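Exotoxin 5 (Staphylococcus aureus subsp. aureus COL, PDB 3R2I) is of unknown function but, as a secreted superantigen-like protein with OB-fold and beta-grasp regions, probably acts on host immune defences. Local coordinates at residues Asn61-His64 / Gln65-Glu69; Lys191-Ile194 / Glu195-Leu199; Lys226-Phe229 / Glu230-Phe233. One frame throughout, in Å; residues are numbered along the deposited sequence.

Contact 1 of 3, residues Asn61-His64 / Gln65-Glu69; sequences NMLH and QYYSE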
loop_
_atom_site.group_PDB
_atom_site.type_symbol
_atom_site.label_atom_id
_atom_site.label_comp_id
_atom_site.label_asym_id
_atom_site.label_seq_id
_atom_site.Cartn_x
_atom_site.Cartn_y
_atom_site.Cartn_z
ATOM N N ASN A 61 15.706 5.786 8.754
ATOM C CA ASN A 61 16.423 5.575 7.503
ATOM C C ASN A 61 15.785 4.374 6.808
ATOM O O ASN A 61 15.715 4.304 5.580
ATOM C CB ASN A 61 17.906 5.237 7.720
ATOM C CG ASN A 61 18.725 6.407 8.211
ATOM O OD1 ASN A 61 18.253 7.547 8.276
ATOM N ND2 ASN A 61 20.001 6.134 8.533
ATOM N N MET A 62 15.394 3.389 7.604
ATOM C CA MET A 62 14.737 2.195 7.081
ATOM C C MET A 62 13.392 2.559 6.440
ATOM O O MET A 62 13.074 2.144 5.333
ATOM C CB MET A 62 14.543 1.189 8.217
ATOM C CG MET A 62 13.821 -0.120 7.823
ATOM S SD MET A 62 12.009 -0.034 7.644
ATOM C CE MET A 62 11.577 0.448 9.337
ATOM N N LEU A 63 12.589 3.322 7.157
ATOM C CA LEU A 63 11.300 3.780 6.633
ATOM C C LEU A 63 11.480 4.534 5.315
ATOM O O LEU A 63 10.789 4.269 4.363
ATOM C CB LEU A 63 10.582 4.653 7.652
ATOM C CG LEU A 63 10.060 3.891 8.880
ATOM C CD1 LEU A 63 9.564 4.835 9.975
ATOM C CD2 LEU A 63 8.969 2.875 8.469
ATOM N N HIS A 64 12.441 5.445 5.275
ATOM C CA HIS A 64 12.717 6.228 4.097
ATOM C C HIS A 64 13.116 5.328 2.943
ATOM O O HIS A 64 12.673 5.520 1.829
ATOM C CB HIS A 64 13.863 7.186 4.365
ATOM C CG HIS A 64 14.160 8.068 3.202
ATOM N ND1 HIS A 64 15.084 7.734 2.235
ATOM C CD2 HIS A 64 13.608 9.241 2.816
ATOM C CE1 HIS A 64 15.087 8.668 1.304
ATOM N NE2 HIS A 64 14.216 9.603 1.642
ATOM N N GLN A 65 13.987 4.364 3.194
ATOM C CA GLN A 65 14.381 3.460 2.126
ATOM C C GLN A 65 13.196 2.640 1.681
ATOM O O GLN A 65 12.924 2.521 0.510
ATOM C CB GLN A 65 15.564 2.578 2.562
ATOM C CG GLN A 65 15.788 1.280 1.753
ATOM C CD GLN A 65 15.024 0.027 2.296
ATOM O OE1 GLN A 65 14.893 -0.977 1.580
ATOM N NE2 GLN A 65 14.564 0.073 3.578
ATOM N N TYR A 66 12.439 2.119 2.621
ATOM C CA TYR A 66 11.317 1.259 2.243
ATOM C C TYR A 66 10.220 1.948 1.419
ATOM O O TYR A 66 9.842 1.507 0.317
ATOM C CB TYR A 66 10.735 0.664 3.490
ATOM C CG TYR A 66 9.652 -0.309 3.213
ATOM C CD1 TYR A 66 9.942 -1.619 2.885
ATOM C CD2 TYR A 66 8.326 0.081 3.271
ATOM C CE1 TYR A 66 8.950 -2.486 2.596
ATOM C CE2 TYR A 66 7.339 -0.794 3.026
ATOM C CZ TYR A 66 7.634 -2.066 2.690
ATOM O OH TYR A 66 6.581 -2.939 2.476
ATOM N N TYR A 67 9.771 3.079 1.939
ATOM C CA TYR A 67 8.729 3.848 1.313
ATOM C C TYR A 67 9.135 4.691 0.086
ATOM O O TYR A 67 8.264 5.342 -0.502
ATOM C CB TYR A 67 8.010 4.663 2.371
ATOM C CG TYR A 67 7.107 3.802 3.201
ATOM C CD1 TYR A 67 5.924 3.307 2.661
ATOM C CD2 TYR A 67 7.406 3.487 4.521
ATOM C CE1 TYR A 67 5.075 2.524 3.403
ATOM C CE2 TYR A 67 6.544 2.675 5.270
ATOM C CZ TYR A 67 5.394 2.219 4.710
ATOM O OH TYR A 67 4.518 1.482 5.459
ATOM N N SER A 68 10.425 4.665 -0.264
ATOM C CA SER A 68 11.017 5.334 -1.450
ATOM C C SER A 68 11.214 4.375 -2.611
ATOM O O SER A 68 11.601 4.782 -3.713
ATOM C CB SER A 68 12.458 5.794 -1.168
ATOM O OG SER A 68 12.480 6.938 -0.382
ATOM N N GLU A 69 11.074 3.093 -2.333
ATOM C CA GLU A 69 11.295 2.076 -3.335
ATOM C C GLU A 69 10.263 2.137 -4.469
ATOM O O GLU A 69 9.172 2.667 -4.311
ATOM C CB GLU A 69 11.272 0.706 -2.643
ATOM C CG GLU A 69 11.765 -0.446 -3.491
ATOM C CD GLU A 69 13.240 -0.350 -3.826
ATOM O OE1 GLU A 69 14.040 -0.043 -2.909
ATOM O OE2 GLU A 69 13.597 -0.629 -4.991
#
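Ser68 holds OG anti to its carbonyl carbon (chi1 -76°), and this turns the hydroxyl back toward His64, one helical turn earlier. His64 places CG anti to its backbone N (chi1 -178°), which brings the imidazole beside its own carbonyl and next to the serine. The two torsions give Ser68 OG two neighbours. It donates a hydrogen bond to His64 O at 2.6 Å. It also lies over one face of the imidazole, offset toward the rim, with His64 CE1 its nearest ring atom at 3.6 Å.

This is the C-terminal part of helix 57-68. Regular backbone bonds join Gln65 N to Asn61 O, Tyr66 N to Met62 O and Tyr67 N to Leu63 O; the last is 2.9 Å long and nearly straight. Met62 O takes a second, weak bond from Gln65 NE2 at 3.1 Å.

On the buried side, Leu63 and Tyr67 run side by side, and Leu63 CD2 meets Tyr67 CE2 at 4.0 Å. Tyr66 CD2 sits over the centre of the Tyr67 ring, so the two neighbouring phenols meet edge on face. Their hydroxyls bond outside the segments, Tyr66 OH to Glu125 and Tyr67 OH to Asp186 and Leu227 N. Ile194 of helix 182-197 packs on His64, Tyr67 and Ser68.

The chemistry is therefore split. One short hydroxyl bond, from Ser68 to His64 O, grips the last turn on its partly exposed side, while the buried tyrosines pack by their rings and spend their hydroxyls on other parts of the fold.

Contact 2 of 3, residues Lys191-Ile194 / Glu195-Leu199; sequences KLLI and EKYRL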
loop_
_atom_site.group_PDB
_atom_site.type_symbol
_atom_site.label_atom_id
_atom_site.label_comp_id
_atom_site.label_asym_id
_atom_site.label_seq_id
_atom_site.Cartn_x
_atom_site.Cartn_y
_atom_site.Cartn_z
ATOM N N LYS A 191 5.028 7.791 0.120
ATOM C CA LYS A 191 5.998 8.177 -0.907
ATOM C C LYS A 191 5.849 9.656 -1.254
ATOM O O LYS A 191 6.839 10.394 -1.357
ATOM C CB LYS A 191 5.849 7.319 -2.162
ATOM C CG LYS A 191 6.912 7.717 -3.203
ATOM C CD LYS A 191 6.996 6.868 -4.456
ATOM C CE LYS A 191 7.517 5.485 -4.195
ATOM N NZ LYS A 191 7.971 4.929 -5.521
ATOM N N LEU A 192 4.604 10.098 -1.413
ATOM C CA LEU A 192 4.324 11.516 -1.655
ATOM C C LEU A 192 4.781 12.363 -0.452
ATOM O O LEU A 192 5.383 13.417 -0.621
ATOM C CB LEU A 192 2.834 11.721 -1.959
ATOM C CG LEU A 192 2.297 13.156 -2.108
ATOM C CD1 LEU A 192 0.906 13.111 -2.751
ATOM C CD2 LEU A 192 2.221 13.885 -0.776
ATOM N N LEU A 193 4.520 11.899 0.767
ATOM C CA LEU A 193 4.946 12.664 1.957
ATOM C C LEU A 193 6.449 12.754 2.013
ATOM O O LEU A 193 6.981 13.765 2.450
ATOM C CB LEU A 193 4.433 12.080 3.245
ATOM C CG LEU A 193 2.920 12.034 3.414
ATOM C CD1 LEU A 193 2.594 11.206 4.651
ATOM C CD2 LEU A 193 2.281 13.448 3.481
ATOM N N ILE A 194 7.138 11.684 1.633
ATOM C CA ILE A 194 8.597 11.736 1.577
ATOM C C ILE A 194 9.093 12.755 0.564
ATOM O O ILE A 194 9.910 13.588 0.901
ATOM C CB ILE A 194 9.231 10.361 1.215
ATOM C CG1 ILE A 194 9.021 9.344 2.352
ATOM C CG2 ILE A 194 10.740 10.500 0.951
ATOM C CD1 ILE A 194 9.446 7.922 1.977
ATOM N N GLU A 195 8.600 12.711 -0.668
ATOM C CA GLU A 195 9.109 13.611 -1.724
ATOM C C GLU A 195 8.707 15.072 -1.523
ATOM O O GLU A 195 9.554 15.959 -1.638
ATOM C CB GLU A 195 8.625 13.244 -3.148
ATOM C CG GLU A 195 8.525 11.767 -3.582
ATOM C CD GLU A 195 9.828 11.019 -3.875
ATOM O OE1 GLU A 195 10.918 11.326 -3.258
ATOM O OE2 GLU A 195 9.713 10.083 -4.751
ATOM N N LYS A 196 7.448 15.325 -1.186
ATOM C CA LYS A 196 6.967 16.719 -1.071
ATOM C C LYS A 196 7.171 17.292 0.296
ATOM O O LYS A 196 7.470 18.467 0.412
ATOM C CB LYS A 196 5.465 16.803 -1.323
ATOM C CG LYS A 196 4.992 15.952 -2.461
ATOM C CD LYS A 196 4.767 16.617 -3.795
ATOM C CE LYS A 196 3.397 17.292 -3.846
ATOM N NZ LYS A 196 2.957 17.454 -5.272
ATOM N N TYR A 197 7.023 16.476 1.339
ATOM C CA TYR A 197 7.125 16.992 2.702
ATOM C C TYR A 197 8.357 16.582 3.492
ATOM O O TYR A 197 8.492 16.954 4.652
ATOM C CB TYR A 197 5.851 16.627 3.466
ATOM C CG TYR A 197 4.593 17.196 2.799
ATOM C CD1 TYR A 197 4.010 16.551 1.715
ATOM C CD2 TYR A 197 4.007 18.378 3.244
ATOM C CE1 TYR A 197 2.895 17.065 1.081
ATOM C CE2 TYR A 197 2.893 18.910 2.612
ATOM C CZ TYR A 197 2.339 18.243 1.523
ATOM O OH TYR A 197 1.227 18.754 0.868
ATOM N N ARG A 198 9.254 15.839 2.854
ATOM C CA ARG A 198 10.456 15.345 3.483
ATOM C C ARG A 198 10.241 14.482 4.733
ATOM O O ARG A 198 11.051 14.539 5.669
ATOM C CB ARG A 198 11.456 16.466 3.760
ATOM C CG ARG A 198 11.913 17.163 2.502
ATOM C CD ARG A 198 13.032 18.211 2.760
ATOM N NE ARG A 198 14.281 17.598 3.213
ATOM C CZ ARG A 198 15.208 17.078 2.401
ATOM N NH1 ARG A 198 15.025 17.098 1.073
ATOM N NH2 ARG A 198 16.327 16.539 2.912
ATOM N N LEU A 199 9.184 13.694 4.737
ATOM C CA LEU A 199 8.967 12.700 5.754
ATOM C C LEU A 199 10.128 11.748 5.790
ATOM O O LEU A 199 10.596 11.332 4.776
ATOM C CB LEU A 199 7.664 11.954 5.529
ATOM C CG LEU A 199 7.312 10.860 6.529
ATOM C CD1 LEU A 199 7.139 11.425 7.895
ATOM C CD2 LEU A 199 6.088 10.110 6.116
#
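Tyr197 reaches back along helix 182-197 to two leucines. Its CB lies 3.2 Å from Leu193 O. Beyond CG, the ring passes obliquely across Leu193, with CD1 4.0 Å from Leu193 CD2. CE1 meets Leu192 CD2 at 3.7 Å, and this methyl comes in at the ring edge, near its plane. The hydroxyl at the tip leaves the helix and bonds to Glu171 on strand 167-172. The side chain also touches Phe167 and Ile169 of that strand and Val158 of strand 155-160, which places it between the helix and the beta-grasp sheet.

The helix ends here. Arg198 takes a positive phi (58°) and turns the chain out of the helical path. Leu193 O then accepts two backbone bonds, from Tyr197 N at 2.9 Å and from Leu199 N at 3.2 Å. The two donors come from opposite faces of the carbonyl plane. Arg198 N makes a weak bond to Ile194 O. The turn folds Leu199 back under the last helical turn, where its CD2 packs 3.9 Å from Leu193 CB.

On the outer side, Lys191 and Glu195 run side by side, with Lys191 NZ 5.5 Å from Glu195 OE2. NZ bonds instead to Glu69 O, just past the end of helix 57-68.

Contact 3 of 3, residues Lys226-Phe229 / Glu230-Phe233; sequences KLSF and ERMF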
loop_
_atom_site.group_PDB
_atom_site.type_symbol
_atom_site.label_atom_id
_atom_site.label_comp_id
_atom_site.label_asym_id
_atom_site.label_seq_id
_atom_site.Cartn_x
_atom_site.Cartn_y
_atom_site.Cartn_z
ATOM N N LYS A 226 6.254 1.156 10.246
ATOM C CA LYS A 226 5.918 0.559 8.955
ATOM C C LYS A 226 4.597 -0.167 9.090
ATOM O O LYS A 226 4.321 -0.768 10.139
ATOM C CB LYS A 226 6.982 -0.472 8.642
ATOM C CG LYS A 226 6.854 -1.229 7.316
ATOM C CD LYS A 226 8.078 -2.153 7.171
ATOM C CE LYS A 226 8.010 -2.971 5.892
ATOM N NZ LYS A 226 9.132 -3.924 5.718
ATOM N N LEU A 227 3.789 -0.169 8.039
ATOM C CA LEU A 227 2.500 -0.864 8.134
ATOM C C LEU A 227 2.772 -2.329 8.537
ATOM O O LEU A 227 3.733 -2.902 8.055
ATOM C CB LEU A 227 1.775 -0.813 6.791
ATOM C CG LEU A 227 0.318 -1.272 6.748
ATOM C CD1 LEU A 227 -0.540 -0.315 7.555
ATOM C CD2 LEU A 227 -0.130 -1.290 5.281
ATOM N N SER A 228 1.961 -2.928 9.419
ATOM C CA SER A 228 2.217 -4.299 9.826
ATOM C C SER A 228 1.973 -5.200 8.627
ATOM O O SER A 228 1.209 -4.866 7.757
ATOM C CB SER A 228 1.284 -4.738 10.960
ATOM O OG SER A 228 -0.063 -4.703 10.486
ATOM N N PHE A 229 2.619 -6.347 8.576
ATOM C CA PHE A 229 2.383 -7.262 7.471
ATOM C C PHE A 229 0.932 -7.715 7.389
ATOM O O PHE A 229 0.410 -7.944 6.305
ATOM C CB PHE A 229 3.281 -8.519 7.569
ATOM C CG PHE A 229 4.754 -8.220 7.463
ATOM C CD1 PHE A 229 5.609 -8.512 8.498
ATOM C CD2 PHE A 229 5.264 -7.582 6.331
ATOM C CE1 PHE A 229 6.978 -8.236 8.406
ATOM C CE2 PHE A 229 6.610 -7.285 6.215
ATOM C CZ PHE A 229 7.480 -7.597 7.265
ATOM N N GLU A 230 0.276 -7.872 8.519
ATOM C CA GLU A 230 -1.100 -8.336 8.466
ATOM C C GLU A 230 -2.081 -7.350 7.787
ATOM O O GLU A 230 -3.046 -7.765 7.111
ATOM C CB GLU A 230 -1.573 -8.762 9.842
ATOM C CG GLU A 230 -2.965 -9.445 9.771
ATOM C CD GLU A 230 -3.176 -10.519 10.834
ATOM O OE1 GLU A 230 -4.106 -10.328 11.656
ATOM O OE2 GLU A 230 -2.401 -11.527 10.856
ATOM N N ARG A 231 -1.796 -6.053 7.890
ATOM C CA ARG A 231 -2.660 -5.054 7.300
ATOM C C ARG A 231 -2.387 -4.890 5.814
ATOM O O ARG A 231 -3.149 -4.283 5.093
ATOM C CB ARG A 231 -2.557 -3.763 8.072
ATOM C CG ARG A 231 -3.023 -3.943 9.530
ATOM C CD ARG A 231 -2.820 -2.650 10.321
ATOM N NE ARG A 231 -3.732 -1.577 9.927
ATOM C CZ ARG A 231 -3.614 -0.290 10.285
ATOM N NH1 ARG A 231 -2.561 0.152 10.969
ATOM N NH2 ARG A 231 -4.547 0.585 9.918
ATOM N N MET A 232 -1.316 -5.490 5.346
ATOM C CA MET A 232 -0.988 -5.456 3.935
ATOM C C MET A 232 -1.950 -6.328 3.111
ATOM O O MET A 232 -1.858 -6.356 1.866
ATOM C CB MET A 232 0.455 -5.907 3.720
ATOM C CG MET A 232 1.480 -4.937 4.246
ATOM S SD MET A 232 3.140 -5.481 3.893
ATOM C CE MET A 232 4.025 -4.117 4.684
ATOM N N PHE A 233 -2.859 -7.041 3.784
ATOM C CA PHE A 233 -3.870 -7.854 3.087
ATOM C C PHE A 233 -5.244 -7.209 3.061
ATOM O O PHE A 233 -6.083 -7.627 2.286
ATOM C CB PHE A 233 -3.979 -9.250 3.690
ATOM C CG PHE A 233 -2.705 -10.009 3.597
ATOM C CD1 PHE A 233 -2.465 -10.847 2.532
ATOM C CD2 PHE A 233 -1.702 -9.790 4.518
ATOM C CE1 PHE A 233 -1.262 -11.496 2.419
ATOM C CE2 PHE A 233 -0.487 -10.444 4.415
ATOM C CZ PHE A 233 -0.263 -11.300 3.387
HETATM O O HOH W 1 -0.046 -1.339 11.245
#
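Overlapping turns fold residues 228-233 in the long loop between strands 218-222 and 235-237, in the beta-grasp part of the chain. Two are closed by clear bonds: Arg231 N donates to Ser228 O at 3.2 Å, and Met232 N donates to Phe229 O at 3.1 Å. Both donors stand well above the carbonyl planes. A third, Phe233 N to Glu230 O, is weak. Ser228 OG sits between its backbone N and carbonyl carbon (chi1 63°), and Arg231 N makes a second, weak bond to it.

Met232 extends beyond CG alongside Phe229. Its sulfur makes a Met-aromatic contact at the edge of the ring, with SD 3.9 Å from Phe229 CD2. Its CE reaches Leu227 O at 3.6 Å. Leu227 crosses Arg231 at about a right angle and sets CD1 over one face of the guanidinium. Arg231 NH1, 2.9 Å from a water oxygen, donates to that water, which also accepts from Ser228 N. The other end of the guanidinium, NH2, bonds to Glu220 O.

Around the turns, Met232 packs on Tyr66 of helix 57-68, Lys183 of helix 182-197 and Val136 of strand 133-141. Its backbone also bonds to Gly138, which ties the loop to the OB-fold side of the molecule.

In the fold
Contacts 1 and 2 lie at the C-terminal ends of two helices that pack together, 57-68 and 182-197. Contact 3 is a run of overlapping turns in a loop. Its centre lies nearest the centre of the chain, yet all three contacts are partly buried. Leu63, Tyr66 and Tyr67, then Leu193, Ile194 and Leu199, then Leu227, Met232 and Phe233 are their buried members. Gln65, Glu195 and Glu230 are exposed. Contact 1 touches both others, and Tyr66 CZ lies 3.3 Å from Lys226 CE. Contacts 2 and 3 stay about 10 Å apart at their nearest atoms. The helix contacts rest mainly on i to i+4 backbone bonds, while contact 3 uses i to i+3 bonds and a water.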